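Local atomic coordinates of hypothetical protein TM_1646 (Thermotoga maritima MSB8, PDB entry 2P61), a protein that is of unknown function but belongs to the DUF327 family and folds as a bundle of four helices. Residues 57-62 with 80-85; 88-93 with 108-113. One frame throughout, in Å; residues are numbered along the deposited sequence. Where two conformers were deposited one is given.

Interaction 1 of 2, residues 57-62 with 80-85; sequences VEEVID and KNAIKE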
loop_
_atom_site.group_PDB
_atom_site.type_symbol
_atom_site.label_atom_id
_atom_site.label_comp_id
_atom_site.label_asym_id
_atom_site.label_seq_id
_atom_site.Cartn_x
_atom_site.Cartn_y
_atom_site.Cartn_z
ATOM N N VAL A 57 -1.225 -4.356 5.183
ATOM C CA VAL A 57 -1.679 -3.003 5.440
ATOM C C VAL A 57 -0.843 -2.435 6.559
ATOM O O VAL A 57 -0.376 -1.323 6.440
ATOM C CB VAL A 57 -3.147 -2.892 5.834
ATOM C CG1 VAL A 57 -3.336 -1.586 6.538
ATOM C CG2 VAL A 57 -3.988 -2.845 4.601
ATOM N N GLU A 58 -0.603 -3.224 7.605
ATOM C CA GLU A 58 0.136 -2.749 8.743
ATOM C C GLU A 58 1.511 -2.370 8.345
ATOM O O GLU A 58 1.969 -1.320 8.811
ATOM C CB GLU A 58 0.140 -3.729 9.856
ATOM C CG GLU A 58 -1.249 -3.793 10.457
ATOM C CD GLU A 58 -1.481 -5.023 11.341
ATOM O OE1 GLU A 58 -0.559 -5.903 11.487
ATOM O OE2 GLU A 58 -2.610 -5.094 11.892
ATOM N N GLU A 59 2.146 -3.143 7.440
ATOM C CA GLU A 59 3.541 -2.894 7.103
ATOM C C GLU A 59 3.605 -1.632 6.274
ATOM O O GLU A 59 4.581 -0.900 6.377
ATOM C CB GLU A 59 4.279 -4.116 6.473
ATOM C CG GLU A 59 5.869 -4.013 6.256
ATOM C CD GLU A 59 6.699 -3.689 7.565
ATOM O OE1 GLU A 59 7.902 -3.284 7.417
ATOM O OE2 GLU A 59 6.198 -3.819 8.755
ATOM N N VAL A 60 2.582 -1.347 5.479
ATOM C CA VAL A 60 2.509 -0.044 4.765
ATOM C C VAL A 60 2.473 1.193 5.741
ATOM O O VAL A 60 3.158 2.215 5.465
ATOM C CB VAL A 60 1.263 0.099 3.917
ATOM C CG1 VAL A 60 1.254 1.449 3.316
ATOM C CG2 VAL A 60 1.187 -1.028 2.775
ATOM N N ILE A 61 1.674 1.107 6.837
ATOM C CA ILE A 61 1.567 2.172 7.790
ATOM C C ILE A 61 2.859 2.189 8.591
ATOM O O ILE A 61 3.463 3.253 8.738
ATOM C CB ILE A 61 0.493 1.973 8.888
ATOM C CG1 ILE A 61 -0.928 1.612 8.433
ATOM C CG2 ILE A 61 0.474 3.241 9.761
ATOM C CD1 ILE A 61 -1.536 2.554 7.470
ATOM N N ASP A 62 3.300 1.025 9.095
ATOM C CA ASP A 62 4.467 0.947 10.012
ATOM C C ASP A 62 5.705 1.547 9.367
ATOM O O ASP A 62 6.382 2.376 9.970
ATOM C CB ASP A 62 4.691 -0.464 10.604
ATOM C CG ASP A 62 6.074 -0.640 11.334
ATOM O OD1 ASP A 62 6.884 0.323 11.387
ATOM O OD2 ASP A 62 6.387 -1.765 11.863
ATOM N N LYS A 80 8.048 1.565 -0.389
ATOM C CA LYS A 80 7.787 1.159 -1.759
ATOM C C LYS A 80 7.555 -0.320 -1.821
ATOM O O LYS A 80 6.586 -0.733 -2.414
ATOM C CB LYS A 80 8.998 1.521 -2.589
ATOM C CG LYS A 80 9.278 3.031 -2.661
ATOM C CD LYS A 80 9.523 3.477 -4.071
ATOM C CE LYS A 80 10.372 4.712 -4.165
ATOM N NZ LYS A 80 10.010 5.420 -5.485
ATOM N N ASN A 81 8.433 -1.132 -1.198
ATOM C CA ASN A 81 8.215 -2.596 -1.149
ATOM C C ASN A 81 6.880 -2.990 -0.510
ATOM O O ASN A 81 6.105 -3.750 -1.070
ATOM C CB ASN A 81 9.349 -3.360 -0.444
ATOM C CG ASN A 81 10.675 -3.320 -1.230
ATOM O OD1 ASN A 81 10.753 -3.068 -2.469
ATOM N ND2 ASN A 81 11.743 -3.575 -0.501
ATOM N N ALA A 82 6.626 -2.471 0.678
ATOM C CA ALA A 82 5.432 -2.736 1.424
ATOM C C ALA A 82 4.251 -2.367 0.606
ATOM O O ALA A 82 3.293 -3.117 0.547
ATOM C CB ALA A 82 5.470 -1.924 2.666
ATOM N N ILE A 83 4.279 -1.225 -0.048
ATOM C CA ILE A 83 3.130 -0.849 -0.881
ATOM C C ILE A 83 2.990 -1.759 -2.097
ATOM O O ILE A 83 1.828 -2.028 -2.473
ATOM C CB ILE A 83 3.197 0.579 -1.362
ATOM C CG1 ILE A 83 2.861 1.509 -0.219
ATOM C CG2 ILE A 83 2.310 0.787 -2.518
ATOM C CD1 ILE A 83 3.021 2.980 -0.598
ATOM N N LYS A 84 4.132 -2.201 -2.696
ATOM C CA LYS A 84 4.176 -3.250 -3.729
ATOM C C LYS A 84 3.447 -4.514 -3.292
ATOM O O LYS A 84 2.505 -4.996 -3.945
ATOM C CB LYS A 84 5.619 -3.642 -4.081
ATOM C CG LYS A 84 6.260 -2.963 -5.331
ATOM C CD LYS A 84 6.980 -4.008 -6.268
ATOM C CE LYS A 84 8.538 -3.985 -6.056
ATOM N NZ LYS A 84 9.426 -3.719 -7.294
ATOM N N GLU A 85 3.873 -5.052 -2.163
ATOM C CA GLU A 85 3.255 -6.207 -1.657
ATOM C C GLU A 85 1.800 -5.883 -1.394
ATOM O O GLU A 85 0.919 -6.659 -1.821
ATOM C CB GLU A 85 3.972 -6.661 -0.430
ATOM C CG GLU A 85 4.819 -7.957 -0.596
ATOM C CD GLU A 85 5.947 -7.819 -1.620
ATOM O OE1 GLU A 85 6.947 -7.100 -1.322
ATOM O OE2 GLU A 85 5.819 -8.419 -2.723
#

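Interaction 2 of 2, residues 88-93 with 108-113; sequences KLIEKK and ARLHLV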
loop_
_atom_site.group_PDB
_atom_site.type_symbol
_atom_site.label_atom_id
_atom_site.label_comp_id
_atom_site.label_asym_id
_atom_site.label_seq_id
_atom_site.Cartn_x
_atom_site.Cartn_y
_atom_site.Cartn_z
ATOM N N LYS A 88 -0.369 -6.347 -4.873
ATOM C CA LYS A 88 -0.523 -7.738 -5.317
ATOM C C LYS A 88 -1.712 -8.370 -4.589
ATOM O O LYS A 88 -2.659 -8.856 -5.205
ATOM C CB LYS A 88 0.781 -8.527 -5.032
ATOM C CG LYS A 88 1.884 -8.170 -6.049
ATOM C CD LYS A 88 3.254 -8.909 -5.850
ATOM C CE LYS A 88 4.386 -8.127 -6.679
ATOM N NZ LYS A 88 5.849 -8.443 -6.202
ATOM N N LEU A 89 -1.689 -8.347 -3.268
ATOM C CA LEU A 89 -2.731 -9.015 -2.555
ATOM C C LEU A 89 -4.104 -8.491 -2.893
ATOM O O LEU A 89 -4.928 -9.282 -3.251
ATOM C CB LEU A 89 -2.461 -9.016 -1.069
ATOM C CG LEU A 89 -1.295 -9.904 -0.652
ATOM C CD1 LEU A 89 -0.468 -9.180 0.479
ATOM C CD2 LEU A 89 -1.870 -11.233 -0.196
ATOM N N ILE A 90 -4.357 -7.180 -2.801
ATOM C CA ILE A 90 -5.659 -6.591 -3.169
ATOM C C ILE A 90 -6.062 -6.815 -4.634
ATOM O O ILE A 90 -7.249 -7.012 -4.880
ATOM C CB ILE A 90 -5.772 -5.049 -2.855
ATOM C CG1 ILE A 90 -7.219 -4.638 -2.531
ATOM C CG2 ILE A 90 -5.190 -4.192 -3.992
ATOM C CD1 ILE A 90 -7.600 -4.785 -1.063
ATOM N N GLU A 91 -5.123 -6.772 -5.587
ATOM C CA GLU A 91 -5.436 -7.205 -6.951
ATOM C C GLU A 91 -6.140 -8.539 -6.897
ATOM O O GLU A 91 -7.303 -8.622 -7.323
ATOM C CB GLU A 91 -4.198 -7.392 -7.825
ATOM C CG GLU A 91 -4.111 -6.368 -8.934
ATOM C CD GLU A 91 -3.363 -6.867 -10.184
ATOM O OE1 GLU A 91 -3.493 -8.079 -10.555
ATOM O OE2 GLU A 91 -2.677 -6.008 -10.811
ATOM N N LYS A 92 -5.436 -9.564 -6.361
ATOM C CA LYS A 92 -5.973 -10.902 -6.224
ATOM C C LYS A 92 -7.374 -10.827 -5.674
ATOM O O LYS A 92 -8.299 -11.210 -6.331
ATOM C CB LYS A 92 -5.074 -11.813 -5.384
ATOM C CG LYS A 92 -3.703 -12.133 -6.027
ATOM C CD LYS A 92 -3.026 -13.380 -5.361
ATOM C CE LYS A 92 -1.425 -13.392 -5.483
ATOM N NZ LYS A 92 -0.655 -14.079 -4.306
ATOM N N LYS A 93 -7.573 -10.265 -4.507
ATOM C CA LYS A 93 -8.926 -10.164 -3.996
ATOM C C LYS A 93 -9.916 -9.452 -4.948
ATOM O O LYS A 93 -11.021 -9.930 -5.158
ATOM C CB LYS A 93 -8.966 -9.526 -2.609
ATOM C CG LYS A 93 -10.290 -9.784 -1.951
ATOM C CD LYS A 93 -10.616 -8.883 -0.777
ATOM C CE LYS A 93 -11.648 -9.602 0.122
ATOM N NZ LYS A 93 -11.452 -9.339 1.597
ATOM N N ALA A 108 -12.081 -0.794 -11.661
ATOM C CA ALA A 108 -11.862 0.528 -12.256
ATOM C C ALA A 108 -11.297 1.454 -11.187
ATOM O O ALA A 108 -10.356 2.190 -11.449
ATOM C CB ALA A 108 -13.172 1.084 -12.838
ATOM N N ARG A 109 -11.854 1.443 -9.985
ATOM C CA ARG A 109 -11.163 2.179 -8.925
ATOM C C ARG A 109 -9.715 1.690 -8.791
ATOM O O ARG A 109 -8.772 2.445 -9.116
ATOM C CB ARG A 109 -11.937 2.165 -7.629
ATOM C CG ARG A 109 -13.344 2.757 -7.820
ATOM C CD ARG A 109 -14.034 2.935 -6.501
ATOM N NE ARG A 109 -15.366 2.327 -6.465
ATOM C CZ ARG A 109 -16.488 3.004 -6.702
ATOM N NH1 ARG A 109 -16.445 4.306 -7.012
ATOM N NH2 ARG A 109 -17.659 2.381 -6.649
ATOM N N LEU A 110 -9.510 0.427 -8.428
ATOM C CA LEU A 110 -8.178 -0.173 -8.532
ATOM C C LEU A 110 -7.269 0.357 -9.631
ATOM O O LEU A 110 -6.148 0.780 -9.377
ATOM C CB LEU A 110 -8.272 -1.677 -8.686
ATOM C CG LEU A 110 -6.947 -2.456 -8.600
ATOM C CD1 LEU A 110 -6.294 -2.433 -7.188
ATOM C CD2 LEU A 110 -7.257 -3.878 -9.072
ATOM N N HIS A 111 -7.699 0.358 -10.861
ATOM C CA HIS A 111 -6.759 0.827 -11.870
ATOM C C HIS A 111 -6.373 2.299 -11.632
ATOM O O HIS A 111 -5.233 2.688 -11.922
ATOM C CB HIS A 111 -7.260 0.600 -13.299
ATOM C CG HIS A 111 -6.316 1.083 -14.345
ATOM N ND1 HIS A 111 -5.262 0.318 -14.824
ATOM C CD2 HIS A 111 -6.262 2.253 -15.016
ATOM C CE1 HIS A 111 -4.594 1.002 -15.736
ATOM N NE2 HIS A 111 -5.182 2.182 -15.872
ATOM N N LEU A 112 -7.272 3.109 -11.091
ATOM C CA LEU A 112 -7.006 4.527 -11.105
ATOM C C LEU A 112 -6.355 4.899 -9.792
ATOM O O LEU A 112 -5.579 5.875 -9.714
ATOM C CB LEU A 112 -8.282 5.375 -11.387
ATOM C CG LEU A 112 -9.080 5.208 -12.722
ATOM C CD1 LEU A 112 -10.486 5.768 -12.625
ATOM C CD2 LEU A 112 -8.326 5.900 -13.853
ATOM N N VAL A 113 -6.589 4.103 -8.761
ATOM C CA VAL A 113 -5.975 4.472 -7.511
ATOM C C VAL A 113 -4.506 4.050 -7.476
ATOM O O VAL A 113 -3.628 4.839 -7.100
ATOM C CB VAL A 113 -6.718 3.927 -6.339
ATOM C CG1 VAL A 113 -5.799 3.940 -5.160
ATOM C CG2 VAL A 113 -8.047 4.733 -6.104
#

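Interaction 1 of 2, residues 57-62 with 80-85
Val60 and Ala82 lie opposite each other in the register, where segments 57-62 and 80-85 come closest, and their CA atoms are only 5.2 Å apart. The short axes pass within 8.4 Å and run nearly antiparallel, at 158°. A side chain no bigger than a methyl group on the 80-85 side suits such a close approach.

The contact between the segments is van der Waals throughout. The two branches of Val60 divide the work. CG1, anti to the backbone N (chi1 177°), meets Ile83 CG1 at 3.9 Å, the two side chains crossing at about a right angle. CG2, on the backbone N side, lies against the main chain of the facing helix, with Ala82 O 3.7 Å from Val60 CG2. In return, the methyl of Ala82 points at helix 57-62 and rests on its backbone, Ala82 CB being 4.0 Å from Glu59 O.

The charged group stays at the margin. Glu59 lends its aliphatic part, CG lying 4.2 Å from Ala82 CB, and its chain then bends at chi2 (56°). Its carboxylate forms a salt bridge to Arg78.

Helix 138-153 packs against the same seam, with Ile149 touching both Val60 and Ile83. From helix 105-129, Val117 and Leu121 pack on Ile83, so the pairing of helices 37-69 and 73-95 opens inward onto the other two helices.

Interaction 2 of 2, residues 88-93 with 108-113
Leu110 reaches from helix 108-113 to the facing helix 88-93 and splits its two methyls between Ile90 and Glu91. The backbones stand well apart, the nearest CA atoms, those of Glu91 and Leu110, being 7.7 Å from each other, and the leucine side chain spans much of that distance. Its CG is anti to the backbone N (chi1 -171°), which carries the branched end across.

The tighter half is purely apolar and buried. Leu110 CD1 meets Ile90 CG2 at 3.8 Å, and the two side chains lie alongside each other, pointing in opposite directions. Leu152 of helix 138-153 also packs on Leu110.

On the looser side, partly open to solvent, Leu110 CD2 touches only the aliphatic part of Glu91, with 4.0 Å to Glu91 CG. The glutamate crosses the leucine at about a right angle and runs on straight from CG. No hydrogen bond or salt bridge joins the two segments; a salt bridge nearby runs from Lys93 to Glu50 of helix 37-69.

Segment 108-113 falls in a predicted coiled coil, but within this chain the contact is that of a four-helix bundle, where a leucine from one helix packs between side chains of the next.

In the fold
Helix 73-95 is common to both contacts: through residues 80-85 it meets helix 37-69 in interaction 1, and through 88-93, further along, it meets helix 105-129 in interaction 2. Their centres are about 15 Å apart. Interaction 1 is the more central, about 5 Å from the centre of the chain against about 10 Å for interaction 2. It also buries more surface, 160 against 107 Å². Side chains in interaction 1 reach the facing backbone as well, whereas interaction 2 is made between side chains. Both join buried aliphatic groups to one partly exposed glutamate at the margin, and helix 138-153 touches each, linking the two within one bundle.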